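Long-range contacts in 3-dehydroquinate dehydratase (Aquifex aeolicus, PDB 2EGZ), which catalyses the cis-dehydration of 3-dehydroquinate to 3-dehydroshikimate, the third step of the chorismate pathway, through a Schiff-base intermediate: residues 25-30 / 52-57; 58-63 / 75-80; 140-145 / 166-171; 148-153 / 173-178. One frame throughout, in Å; residues are numbered along the deposited sequence.

Interaction 1: residues 25-30 / 52-57; sequences DIVELR and QGLKTI
Asp25 O takes the N-H of Lys55 at 3.1 Å, the first rung of a parallel ladder between 25-30 and 52-57; the carboxylate of Asp25 turns away to a salt bridge with Arg213. Ile26, level with Lys55, lays CG2 against Ile57 CG1 at 3.6 Å, on the face that it shares with Glu28. This methyl lies anti to the backbone N (chi1 of CG1 -60°), the branch that leans forward along the strand to Ile57. Val27 uses both its N and its O toward the same strand: its N reaches Lys55 O at 3.0 Å and its O receives Ile57 N at 3.2 Å. Its CG2 projects from the other face to Leu54 CD2 (3.9 Å). Glu28 runs extended beyond CG across Ile57, CG to CG2 at 3.9 Å, and its OE2 is held by Thr59 OG1. Leu29 N makes the last bond between the two segments, on Ile57 O (2.9 Å), almost in line with that C=O. Four backbone bonds thus fix the register of the two strands. Packing on Ile57 and the bond to Thr59 together probably steady the Glu28 carboxylate, whose side chain lies about 4 Å (nearest atoms) from that of the Schiff-base residue Lys142.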
loop_
_atom_site.group_PDB
_atom_site.type_symbol
_atom_site.label_atom_id
_atom_site.label_comp_id
_atom_site.label_asym_id
_atom_site.label_seq_id
_atom_site.Cartn_x
_atom_site.Cartn_y
_atom_site.Cartn_z
ATOM N N ASP B 25 6.211 2.244 29.574
ATOM C CA ASP B 25 7.535 1.627 29.476
ATOM C C ASP B 25 8.207 2.218 28.255
ATOM O O ASP B 25 9.433 2.345 28.194
ATOM C CB ASP B 25 7.421 0.117 29.259
ATOM C CG ASP B 25 6.747 -0.591 30.404
ATOM O OD1 ASP B 25 7.326 -0.589 31.510
ATOM O OD2 ASP B 25 5.643 -1.150 30.199
ATOM N N ILE B 26 7.378 2.572 27.280
ATOM C CA ILE B 26 7.853 3.102 26.014
ATOM C C ILE B 26 7.093 4.332 25.541
ATOM O O ILE B 26 5.894 4.456 25.770
ATOM C CB ILE B 26 7.693 2.043 24.902
ATOM C CG1 ILE B 26 8.488 0.787 25.249
ATOM C CG2 ILE B 26 8.112 2.618 23.565
ATOM C CD1 ILE B 26 8.177 -0.376 24.333
ATOM N N VAL B 27 7.806 5.238 24.881
ATOM C CA VAL B 27 7.180 6.410 24.290
ATOM C C VAL B 27 7.415 6.257 22.793
ATOM O O VAL B 27 8.553 6.095 22.345
ATOM C CB VAL B 27 7.818 7.749 24.755
ATOM C CG1 VAL B 27 7.396 8.880 23.816
ATOM C CG2 VAL B 27 7.366 8.078 26.170
ATOM N N GLU B 28 6.341 6.266 22.018
ATOM C CA GLU B 28 6.484 6.163 20.576
ATOM C C GLU B 28 6.465 7.567 19.994
ATOM O O GLU B 28 5.459 8.272 20.093
ATOM C CB GLU B 28 5.344 5.357 19.951
ATOM C CG GLU B 28 5.382 5.386 18.419
ATOM C CD GLU B 28 4.259 4.599 17.770
ATOM O OE1 GLU B 28 3.117 4.689 18.260
ATOM O OE2 GLU B 28 4.516 3.906 16.760
ATOM N N LEU B 29 7.574 7.982 19.398
ATOM C CA LEU B 29 7.623 9.304 18.797
ATOM C C LEU B 29 7.007 9.209 17.411
ATOM O O LEU B 29 7.566 8.580 16.515
ATOM C CB LEU B 29 9.067 9.813 18.688
ATOM C CG LEU B 29 9.750 10.345 19.953
ATOM C CD1 LEU B 29 9.864 9.238 20.979
ATOM C CD2 LEU B 29 11.131 10.882 19.603
ATOM N N ARG B 30 5.829 9.803 17.253
ATOM C CA ARG B 30 5.152 9.805 15.964
ATOM C C ARG B 30 5.659 11.045 15.242
ATOM O O ARG B 30 5.004 12.088 15.236
ATOM C CB ARG B 30 3.634 9.871 16.155
ATOM C CG ARG B 30 3.005 8.554 16.605
ATOM C CD ARG B 30 3.162 7.481 15.531
ATOM N NE ARG B 30 2.518 7.881 14.280
ATOM C CZ ARG B 30 1.235 7.677 13.994
ATOM N NH1 ARG B 30 0.446 7.065 14.868
ATOM N NH2 ARG B 30 0.737 8.107 12.842
ATOM N N GLN B 52 14.625 10.037 30.904
ATOM C CA GLN B 52 13.590 9.744 31.894
ATOM C C GLN B 52 13.511 8.253 32.188
ATOM O O GLN B 52 12.636 7.803 32.934
ATOM C CB GLN B 52 12.229 10.240 31.401
ATOM C CG GLN B 52 12.120 11.750 31.319
ATOM C CD GLN B 52 12.095 12.407 32.684
ATOM O OE1 GLN B 52 12.203 13.627 32.798
ATOM N NE2 GLN B 52 11.946 11.602 33.729
ATOM N N GLY B 53 14.415 7.491 31.578
ATOM C CA GLY B 53 14.459 6.056 31.799
ATOM C C GLY B 53 13.497 5.206 30.989
ATOM O O GLY B 53 13.302 4.031 31.303
ATOM N N LEU B 54 12.898 5.778 29.951
ATOM C CA LEU B 54 11.963 5.022 29.117
ATOM C C LEU B 54 12.567 4.660 27.774
ATOM O O LEU B 54 13.516 5.299 27.323
ATOM C CB LEU B 54 10.680 5.824 28.887
ATOM C CG LEU B 54 9.597 5.675 29.960
ATOM C CD1 LEU B 54 10.134 6.135 31.310
ATOM C CD2 LEU B 54 8.365 6.474 29.553
ATOM N N LYS B 55 12.024 3.623 27.141
ATOM C CA LYS B 55 12.502 3.210 25.829
ATOM C C LYS B 55 11.723 3.957 24.762
ATOM O O LYS B 55 10.664 4.519 25.040
ATOM C CB LYS B 55 12.331 1.706 25.637
ATOM C CG LYS B 55 13.351 0.890 26.408
ATOM C CD LYS B 55 13.143 -0.594 26.180
ATOM C CE LYS B 55 14.222 -1.410 26.867
ATOM N NZ LYS B 55 15.569 -1.104 26.312
ATOM N N THR B 56 12.245 3.955 23.541
ATOM C CA THR B 56 11.605 4.660 22.444
ATOM C C THR B 56 11.312 3.797 21.233
ATOM O O THR B 56 11.967 2.784 20.994
ATOM C CB THR B 56 12.491 5.807 21.922
ATOM O OG1 THR B 56 13.726 5.260 21.431
ATOM C CG2 THR B 56 12.783 6.808 23.021
ATOM N N ILE B 57 10.298 4.216 20.483
ATOM C CA ILE B 57 9.934 3.589 19.223
ATOM C C ILE B 57 9.984 4.776 18.270
ATOM O O ILE B 57 9.298 5.780 18.479
ATOM C CB ILE B 57 8.496 3.017 19.199
ATOM C CG1 ILE B 57 8.393 1.773 20.083
ATOM C CG2 ILE B 57 8.130 2.628 17.767
ATOM C CD1 ILE B 57 6.972 1.249 20.222
#

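Interaction 2: residues 58-63 / 75-80; sequences LTIRSP and ELFEEL
Ile60 sends its CD1 methyl onto a face of the Phe77 ring, 3.7 Å from the centroid and only 15° off the ring normal, a CH-pi contact. CG1 of Ile60 stands anti to its carbonyl carbon (chi1 -48°) and the chain then runs on extended, which carries the methyl outward from just beyond the strand to the helix. The same CD1 also meets Leu76 CB at 3.6 Å, so it is wedged between two consecutive helical residues. The Phe77 ring comes from the opposite direction, and its CZ lies 3.8 Å from Ile60 CB. Leu58, two residues earlier, has CG anti to the backbone N, and its CD2 enters beside Leu80, 3.7 Å from CB, the two side chains crossing at about a right angle. That CD2 stands 4.0 Å from Phe77 CD1 as well. No hydrogen bond spans the contact; Phe77 leans further on Thr87 and Ile89, and Leu80 on Val42. Thr59 and Arg61 point away from the helix, and Arg61 binds 3-dehydroquinate. This is part of the apolar layer between barrel strand and outer helix in a beta-alpha-beta unit of a TIM barrel.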
loop_
_atom_site.group_PDB
_atom_site.type_symbol
_atom_site.label_atom_id
_atom_site.label_comp_id
_atom_site.label_asym_id
_atom_site.label_seq_id
_atom_site.Cartn_x
_atom_site.Cartn_y
_atom_site.Cartn_z
ATOM N N LEU B 58 10.823 4.674 17.248
ATOM C CA LEU B 58 10.952 5.734 16.258
ATOM C C LEU B 58 9.995 5.414 15.116
ATOM O O LEU B 58 10.219 4.463 14.366
ATOM C CB LEU B 58 12.389 5.794 15.731
ATOM C CG LEU B 58 12.669 6.752 14.566
ATOM C CD1 LEU B 58 12.432 8.191 15.008
ATOM C CD2 LEU B 58 14.105 6.571 14.091
ATOM N N THR B 59 8.927 6.198 15.004
ATOM C CA THR B 59 7.933 6.007 13.956
ATOM C C THR B 59 7.787 7.265 13.116
ATOM O O THR B 59 7.702 8.370 13.643
ATOM C CB THR B 59 6.543 5.670 14.535
ATOM O OG1 THR B 59 6.601 4.418 15.227
ATOM C CG2 THR B 59 5.508 5.567 13.416
ATOM N N ILE B 60 7.766 7.083 11.804
ATOM C CA ILE B 60 7.599 8.194 10.873
ATOM C C ILE B 60 6.607 7.632 9.868
ATOM O O ILE B 60 6.946 7.374 8.716
ATOM C CB ILE B 60 8.918 8.532 10.163
ATOM C CG1 ILE B 60 10.048 8.636 11.190
ATOM C CG2 ILE B 60 8.776 9.860 9.421
ATOM C CD1 ILE B 60 11.424 8.813 10.578
ATOM N N ARG B 61 5.378 7.434 10.334
ATOM C CA ARG B 61 4.316 6.840 9.530
ATOM C C ARG B 61 4.119 7.401 8.130
ATOM O O ARG B 61 3.982 8.608 7.941
ATOM C CB ARG B 61 2.986 6.913 10.285
ATOM C CG ARG B 61 1.920 5.992 9.716
ATOM C CD ARG B 61 2.227 4.536 10.035
ATOM N NE ARG B 61 2.203 4.293 11.474
ATOM C CZ ARG B 61 1.102 4.326 12.223
ATOM N NH1 ARG B 61 -0.083 4.585 11.677
ATOM N NH2 ARG B 61 1.186 4.114 13.528
ATOM N N SER B 62 4.094 6.503 7.150
ATOM C CA SER B 62 3.888 6.895 5.763
ATOM C C SER B 62 2.437 7.349 5.620
ATOM O O SER B 62 1.553 6.875 6.337
ATOM C CB SER B 62 4.164 5.714 4.828
ATOM O OG SER B 62 3.321 4.612 5.116
ATOM N N PRO B 63 2.174 8.279 4.692
ATOM C CA PRO B 63 0.810 8.776 4.490
ATOM C C PRO B 63 -0.226 7.703 4.145
ATOM O O PRO B 63 -1.386 7.814 4.536
ATOM C CB PRO B 63 0.983 9.814 3.380
ATOM C CG PRO B 63 2.176 9.308 2.620
ATOM C CD PRO B 63 3.105 8.887 3.728
ATOM N N GLU B 75 16.364 9.970 5.953
ATOM C CA GLU B 75 17.543 10.484 6.638
ATOM C C GLU B 75 17.378 10.309 8.141
ATOM O O GLU B 75 18.328 9.962 8.843
ATOM C CB GLU B 75 17.749 11.967 6.299
ATOM N N LEU B 76 16.171 10.556 8.633
ATOM C CA LEU B 76 15.896 10.412 10.056
ATOM C C LEU B 76 16.163 8.973 10.489
ATOM O O LEU B 76 16.783 8.739 11.527
ATOM C CB LEU B 76 14.449 10.797 10.356
ATOM C CG LEU B 76 14.160 12.299 10.263
ATOM C CD1 LEU B 76 12.662 12.557 10.229
ATOM C CD2 LEU B 76 14.803 12.997 11.447
ATOM N N PHE B 77 15.704 8.016 9.687
ATOM C CA PHE B 77 15.911 6.603 9.994
ATOM C C PHE B 77 17.399 6.261 10.019
ATOM O O PHE B 77 17.883 5.607 10.946
ATOM C CB PHE B 77 15.214 5.710 8.960
ATOM C CG PHE B 77 13.723 5.622 9.131
ATOM C CD1 PHE B 77 13.165 5.359 10.378
ATOM C CD2 PHE B 77 12.877 5.757 8.034
ATOM C CE1 PHE B 77 11.794 5.233 10.532
ATOM C CE2 PHE B 77 11.497 5.631 8.180
ATOM C CZ PHE B 77 10.957 5.366 9.436
ATOM N N GLU B 78 18.120 6.703 8.993
ATOM C CA GLU B 78 19.549 6.441 8.890
ATOM C C GLU B 78 20.298 6.929 10.119
ATOM O O GLU B 78 21.123 6.212 10.681
ATOM C CB GLU B 78 20.134 7.136 7.655
ATOM C CG GLU B 78 19.457 6.782 6.349
ATOM C CD GLU B 78 20.142 7.419 5.151
ATOM O OE1 GLU B 78 20.333 8.657 5.157
ATOM O OE2 GLU B 78 20.486 6.679 4.204
ATOM N N GLU B 79 19.994 8.150 10.536
ATOM C CA GLU B 79 20.657 8.763 11.677
ATOM C C GLU B 79 20.120 8.412 13.062
ATOM O O GLU B 79 20.888 8.313 14.017
ATOM C CB GLU B 79 20.634 10.284 11.522
ATOM C CG GLU B 79 21.292 10.785 10.248
ATOM C CD GLU B 79 22.715 10.294 10.111
ATOM O OE1 GLU B 79 23.510 10.501 11.054
ATOM O OE2 GLU B 79 23.040 9.704 9.060
ATOM N N LEU B 80 18.811 8.218 13.178
ATOM C CA LEU B 80 18.219 7.940 14.479
ATOM C C LEU B 80 17.896 6.490 14.837
ATOM O O LEU B 80 17.783 6.162 16.017
ATOM C CB LEU B 80 16.968 8.802 14.655
ATOM C CG LEU B 80 17.213 10.306 14.484
ATOM C CD1 LEU B 80 15.903 11.061 14.625
ATOM C CD2 LEU B 80 18.218 10.787 15.523
#

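Interaction 3: residues 140-145 / 166-171; sequences IPKIAV and EKILIS
Ile168 O accepts Ile143 N at 2.9 Å, nearly straight along the carbonyl, and also lies 3.3 Å from Lys142 CA in a CA-H...O contact. Two residues on, Ile170 O repeats the pattern, taking Val145 N at 3.0 Å and approaching Ala144 CA. In return Pro141 O receives Ile168 N, and Ile143 O receives Ile170 N, each at 2.9 Å. The four bonds fix Lys142 opposite Ile168 and Ala144 opposite Ile170, in strands whose directions differ by 1°. They are neighbouring parallel strands of the TIM barrel, joined by helix 150-160, and Lys142 is the residue that forms the Schiff base with the substrate. Its side chain leaves with CG anti to the backbone N (chi1 170°) and stays extended to NZ. Along the way CG rests on Ile168 CG2 at 3.7 Å and CE on Ile170 CD1 at 3.9 Å, successive inward-facing isoleucines of the neighbouring strand that the aliphatic chain runs along. NZ is hydrogen-bonded to a bound tartaric acid molecule, probably from the crystallisation liquor, and makes a cation-pi contact with Tyr192. On the other face, Ile143 and Leu169 turn toward the outer layer, where Ile143 meets Val130 and Leu131 of helix 124-136. Near the start of the strands Pro141 CG lies 3.9 Å from Lys167 CB, while Ile140 CG2 packs against Lys167 CA.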
loop_
_atom_site.group_PDB
_atom_site.type_symbol
_atom_site.label_atom_id
_atom_site.label_comp_id
_atom_site.label_asym_id
_atom_site.label_seq_id
_atom_site.Cartn_x
_atom_site.Cartn_y
_atom_site.Cartn_z
ATOM N N ILE B 140 9.890 -7.465 14.197
ATOM C CA ILE B 140 8.771 -7.897 15.020
ATOM C C ILE B 140 7.537 -7.446 14.254
ATOM O O ILE B 140 7.259 -6.254 14.155
ATOM C CB ILE B 140 8.773 -7.202 16.391
ATOM C CG1 ILE B 140 10.086 -7.495 17.123
ATOM C CG2 ILE B 140 7.575 -7.677 17.215
ATOM C CD1 ILE B 140 10.253 -6.704 18.408
ATOM N N PRO B 141 6.785 -8.393 13.683
ATOM C CA PRO B 141 5.591 -8.005 12.935
ATOM C C PRO B 141 4.509 -7.378 13.808
ATOM O O PRO B 141 4.222 -7.855 14.905
ATOM C CB PRO B 141 5.146 -9.321 12.290
ATOM C CG PRO B 141 5.604 -10.352 13.285
ATOM C CD PRO B 141 6.964 -9.857 13.691
ATOM N N LYS B 142 3.929 -6.290 13.309
ATOM C CA LYS B 142 2.869 -5.578 14.011
ATOM C C LYS B 142 1.680 -5.449 13.074
ATOM O O LYS B 142 1.828 -4.988 11.942
ATOM C CB LYS B 142 3.335 -4.175 14.422
ATOM C CG LYS B 142 2.213 -3.287 14.933
ATOM C CD LYS B 142 2.708 -1.905 15.346
ATOM C CE LYS B 142 1.556 -1.070 15.895
ATOM N NZ LYS B 142 1.979 0.283 16.369
ATOM N N ILE B 143 0.508 -5.860 13.546
ATOM C CA ILE B 143 -0.714 -5.780 12.755
ATOM C C ILE B 143 -1.744 -4.979 13.540
ATOM O O ILE B 143 -2.091 -5.342 14.659
ATOM C CB ILE B 143 -1.300 -7.188 12.468
ATOM C CG1 ILE B 143 -0.287 -8.031 11.696
ATOM C CG2 ILE B 143 -2.595 -7.067 11.663
ATOM C CD1 ILE B 143 -0.737 -9.462 11.459
ATOM N N ALA B 144 -2.218 -3.884 12.956
ATOM C CA ALA B 144 -3.226 -3.047 13.601
ATOM C C ALA B 144 -4.371 -2.911 12.601
ATOM O O ALA B 144 -4.248 -2.196 11.606
ATOM C CB ALA B 144 -2.641 -1.678 13.929
ATOM N N VAL B 145 -5.479 -3.602 12.866
ATOM C CA VAL B 145 -6.626 -3.589 11.959
ATOM C C VAL B 145 -7.962 -3.368 12.667
ATOM O O VAL B 145 -8.182 -3.860 13.775
ATOM C CB VAL B 145 -6.704 -4.915 11.167
ATOM C CG1 VAL B 145 -5.447 -5.093 10.326
ATOM C CG2 VAL B 145 -6.860 -6.097 12.133
ATOM N N GLU B 166 7.240 -13.671 18.531
ATOM C CA GLU B 166 6.697 -12.525 19.232
ATOM C C GLU B 166 6.211 -11.576 18.152
ATOM O O GLU B 166 6.800 -11.482 17.069
ATOM C CB GLU B 166 7.743 -11.864 20.133
ATOM C CG GLU B 166 8.979 -11.336 19.448
ATOM C CD GLU B 166 9.981 -10.804 20.455
ATOM O OE1 GLU B 166 10.353 -11.566 21.374
ATOM O OE2 GLU B 166 10.394 -9.631 20.339
ATOM N N LYS B 167 5.119 -10.888 18.443
ATOM C CA LYS B 167 4.517 -9.982 17.482
ATOM C C LYS B 167 3.754 -8.928 18.257
ATOM O O LYS B 167 3.803 -8.904 19.486
ATOM C CB LYS B 167 3.551 -10.771 16.593
ATOM C CG LYS B 167 2.586 -11.664 17.393
ATOM C CD LYS B 167 1.745 -12.563 16.484
ATOM C CE LYS B 167 2.560 -13.645 15.783
ATOM N NZ LYS B 167 2.877 -14.817 16.665
ATOM N N ILE B 168 3.057 -8.060 17.535
ATOM C CA ILE B 168 2.246 -7.007 18.142
ATOM C C ILE B 168 0.904 -7.073 17.434
ATOM O O ILE B 168 0.825 -6.890 16.217
ATOM C CB ILE B 168 2.883 -5.618 17.937
ATOM C CG1 ILE B 168 4.225 -5.558 18.677
ATOM C CG2 ILE B 168 1.931 -4.524 18.429
ATOM C CD1 ILE B 168 5.097 -4.364 18.276
ATOM N N LEU B 169 -0.147 -7.352 18.197
ATOM C CA LEU B 169 -1.482 -7.480 17.633
ATOM C C LEU B 169 -2.436 -6.456 18.200
ATOM O O LEU B 169 -2.556 -6.324 19.418
ATOM C CB LEU B 169 -2.025 -8.874 17.925
ATOM C CG LEU B 169 -1.124 -10.007 17.437
ATOM C CD1 LEU B 169 -1.658 -11.333 17.947
ATOM C CD2 LEU B 169 -1.066 -9.981 15.915
ATOM N N ILE B 170 -3.130 -5.745 17.320
ATOM C CA ILE B 170 -4.077 -4.737 17.766
ATOM C C ILE B 170 -5.338 -4.727 16.920
ATOM O O ILE B 170 -5.268 -4.560 15.702
ATOM C CB ILE B 170 -3.470 -3.318 17.694
ATOM C CG1 ILE B 170 -2.182 -3.256 18.515
ATOM C CG2 ILE B 170 -4.467 -2.296 18.222
ATOM C CD1 ILE B 170 -1.364 -2.024 18.260
ATOM N N SER B 171 -6.483 -4.935 17.564
ATOM C CA SER B 171 -7.763 -4.856 16.868
ATOM C C SER B 171 -8.254 -3.468 17.261
ATOM O O SER B 171 -8.600 -3.237 18.422
ATOM C CB SER B 171 -8.750 -5.914 17.371
ATOM O OG SER B 171 -8.377 -7.206 16.934
#

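Interaction 4: residues 148-153 / 173-178; sequences NSYEDV and GDYGKI
The start of helix 150-160, just past a barrel strand, meets the loop that follows the next strand, with Tyr175 as the main link. Its ring lies flat against the backbone before the helix: Ser149 CA sits over the centre of one face, 3.6 Å from the centroid and 5° off the normal, a CH-pi contact. The ring also passes close to the peptide ahead of it, Tyr175 CD2 being 3.5 Å from Ser149 N. Tyr150 then turns its own face to the edge of Tyr175, giving a T-shaped pair with planes at 89° and centroids 5.0 Å apart. Tyr175 CD1 is the atom that points at the middle of the Tyr150 ring. Tyr175 CG lies anti to its carbonyl carbon (chi1 -79°), which swings the ring over Ser149. Deeper in, Val153 CG2 touches Tyr175 O at 3.5 Å and Gly176 CA at 3.6 Å, and Val153 CG1 reaches Ile178 CG2. The segment being gripped is itself well braced: Ser149 is the N-cap, its OG accepting Asp152 N, while Asp152 OD2 accepts Asn148 N at 2.8 Å. Ser179 OG bonds to Gly176 O just ahead of Arg180, a residue that binds 3-dehydroquinate. The contact joins two successive beta-alpha loops at the carboxyl ends of the strands, the end of a TIM barrel that carries the active site.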
loop_
_atom_site.group_PDB
_atom_site.type_symbol
_atom_site.label_atom_id
_atom_site.label_comp_id
_atom_site.label_asym_id
_atom_site.label_seq_id
_atom_site.Cartn_x
_atom_site.Cartn_y
_atom_site.Cartn_z
ATOM N N ASN B 148 -14.727 -5.084 12.923
ATOM C CA ASN B 148 -16.090 -4.644 12.660
ATOM C C ASN B 148 -17.091 -5.575 13.344
ATOM O O ASN B 148 -18.303 -5.511 13.096
ATOM C CB ASN B 148 -16.332 -4.585 11.150
ATOM C CG ASN B 148 -15.543 -3.471 10.483
ATOM O OD1 ASN B 148 -14.615 -3.721 9.713
ATOM N ND2 ASN B 148 -15.902 -2.230 10.793
ATOM N N SER B 149 -16.564 -6.423 14.224
ATOM C CA SER B 149 -17.357 -7.389 14.981
ATOM C C SER B 149 -16.444 -8.047 16.007
ATOM O O SER B 149 -15.224 -7.918 15.930
ATOM C CB SER B 149 -17.894 -8.479 14.057
ATOM O OG SER B 149 -16.829 -9.305 13.613
ATOM N N TYR B 150 -17.028 -8.754 16.967
ATOM C CA TYR B 150 -16.211 -9.434 17.964
ATOM C C TYR B 150 -15.499 -10.596 17.277
ATOM O O TYR B 150 -14.375 -10.947 17.635
ATOM C CB TYR B 150 -17.077 -9.943 19.120
ATOM C CG TYR B 150 -17.543 -8.849 20.052
ATOM C CD1 TYR B 150 -16.629 -7.981 20.649
ATOM C CD2 TYR B 150 -18.894 -8.695 20.359
ATOM C CE1 TYR B 150 -17.048 -6.987 21.531
ATOM C CE2 TYR B 150 -19.325 -7.704 21.236
ATOM C CZ TYR B 150 -18.396 -6.857 21.820
ATOM O OH TYR B 150 -18.811 -5.893 22.711
ATOM N N GLU B 151 -16.155 -11.172 16.273
ATOM C CA GLU B 151 -15.583 -12.286 15.515
ATOM C C GLU B 151 -14.240 -11.880 14.900
ATOM O O GLU B 151 -13.318 -12.691 14.816
ATOM C CB GLU B 151 -16.526 -12.703 14.380
ATOM C CG GLU B 151 -18.014 -12.673 14.711
ATOM C CD GLU B 151 -18.415 -13.694 15.753
ATOM O OE1 GLU B 151 -17.974 -14.856 15.642
ATOM O OE2 GLU B 151 -19.184 -13.336 16.674
ATOM N N ASP B 152 -14.140 -10.626 14.457
ATOM C CA ASP B 152 -12.907 -10.120 13.844
ATOM C C ASP B 152 -11.759 -10.099 14.846
ATOM O O ASP B 152 -10.597 -10.273 14.475
ATOM C CB ASP B 152 -13.093 -8.693 13.303
ATOM C CG ASP B 152 -13.789 -8.650 11.955
ATOM O OD1 ASP B 152 -13.794 -9.677 11.238
ATOM O OD2 ASP B 152 -14.311 -7.569 11.601
ATOM N N VAL B 153 -12.088 -9.863 16.111
ATOM C CA VAL B 153 -11.076 -9.814 17.164
ATOM C C VAL B 153 -10.577 -11.225 17.431
ATOM O O VAL B 153 -9.379 -11.485 17.411
ATOM C CB VAL B 153 -11.658 -9.240 18.472
ATOM C CG1 VAL B 153 -10.558 -9.116 19.525
ATOM C CG2 VAL B 153 -12.298 -7.889 18.202
ATOM N N GLY B 173 -10.711 0.010 17.200
ATOM C CA GLY B 173 -12.149 0.203 17.263
ATOM C C GLY B 173 -12.742 -0.270 18.571
ATOM O O GLY B 173 -12.057 -0.896 19.378
ATOM N N ASP B 174 -14.022 0.019 18.784
ATOM C CA ASP B 174 -14.678 -0.377 20.024
ATOM C C ASP B 174 -14.715 -1.885 20.233
ATOM O O ASP B 174 -14.531 -2.366 21.354
ATOM C CB ASP B 174 -16.100 0.198 20.096
ATOM C CG ASP B 174 -16.885 0.005 18.813
ATOM O OD1 ASP B 174 -16.834 -1.103 18.236
ATOM O OD2 ASP B 174 -17.572 0.962 18.387
ATOM N N TYR B 175 -14.953 -2.630 19.160
ATOM C CA TYR B 175 -15.005 -4.086 19.244
ATOM C C TYR B 175 -13.685 -4.688 19.717
ATOM O O TYR B 175 -13.674 -5.636 20.502
ATOM C CB TYR B 175 -15.348 -4.682 17.873
ATOM C CG TYR B 175 -16.813 -4.611 17.502
ATOM C CD1 TYR B 175 -17.766 -5.348 18.203
ATOM C CD2 TYR B 175 -17.243 -3.824 16.439
ATOM C CE1 TYR B 175 -19.117 -5.305 17.849
ATOM C CE2 TYR B 175 -18.587 -3.771 16.078
ATOM C CZ TYR B 175 -19.517 -4.513 16.787
ATOM O OH TYR B 175 -20.846 -4.458 16.431
ATOM N N GLY B 176 -12.577 -4.130 19.243
ATOM C CA GLY B 176 -11.274 -4.673 19.587
ATOM C C GLY B 176 -10.598 -4.257 20.879
ATOM O O GLY B 176 -9.489 -4.711 21.156
ATOM N N LYS B 177 -11.246 -3.415 21.674
ATOM C CA LYS B 177 -10.647 -2.949 22.922
ATOM C C LYS B 177 -10.021 -4.075 23.750
ATOM O O LYS B 177 -8.910 -3.935 24.271
ATOM C CB LYS B 177 -11.692 -2.202 23.759
ATOM C CG LYS B 177 -11.099 -1.395 24.903
ATOM C CD LYS B 177 -12.147 -0.496 25.554
ATOM C CE LYS B 177 -11.510 0.435 26.577
ATOM N NZ LYS B 177 -12.523 1.318 27.236
ATOM N N ILE B 178 -10.731 -5.191 23.866
ATOM C CA ILE B 178 -10.235 -6.321 24.641
ATOM C C ILE B 178 -8.896 -6.860 24.122
ATOM O O ILE B 178 -8.109 -7.416 24.893
ATOM C CB ILE B 178 -11.278 -7.473 24.666
ATOM C CG1 ILE B 178 -10.804 -8.602 25.583
ATOM C CG2 ILE B 178 -11.497 -8.004 23.263
ATOM C CD1 ILE B 178 -10.538 -8.163 27.008
#

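In the fold
From the N terminus, interaction 1 closes the first of these loops, bringing strand 55-59 beside strand 26-30 after helix 39-51. Interaction 2 follows in series on the same strand 55-59, folding helix 73-80 back over it; the two meet at Thr59, which Leu29 O also reaches. Much later, interaction 3 closes the crossover from strand 140-146 through helix 150-160 to strand 168-172. Interaction 4 crosses it, since 148-153 lies between the two halves of interaction 3 and 173-178 beyond them; Ser171 touches both Val153 and Gly176. Interactions 1, 2 and 3 all reach the one parallel sheet, and interaction 4 lies across the chain's centre from 1 and 2.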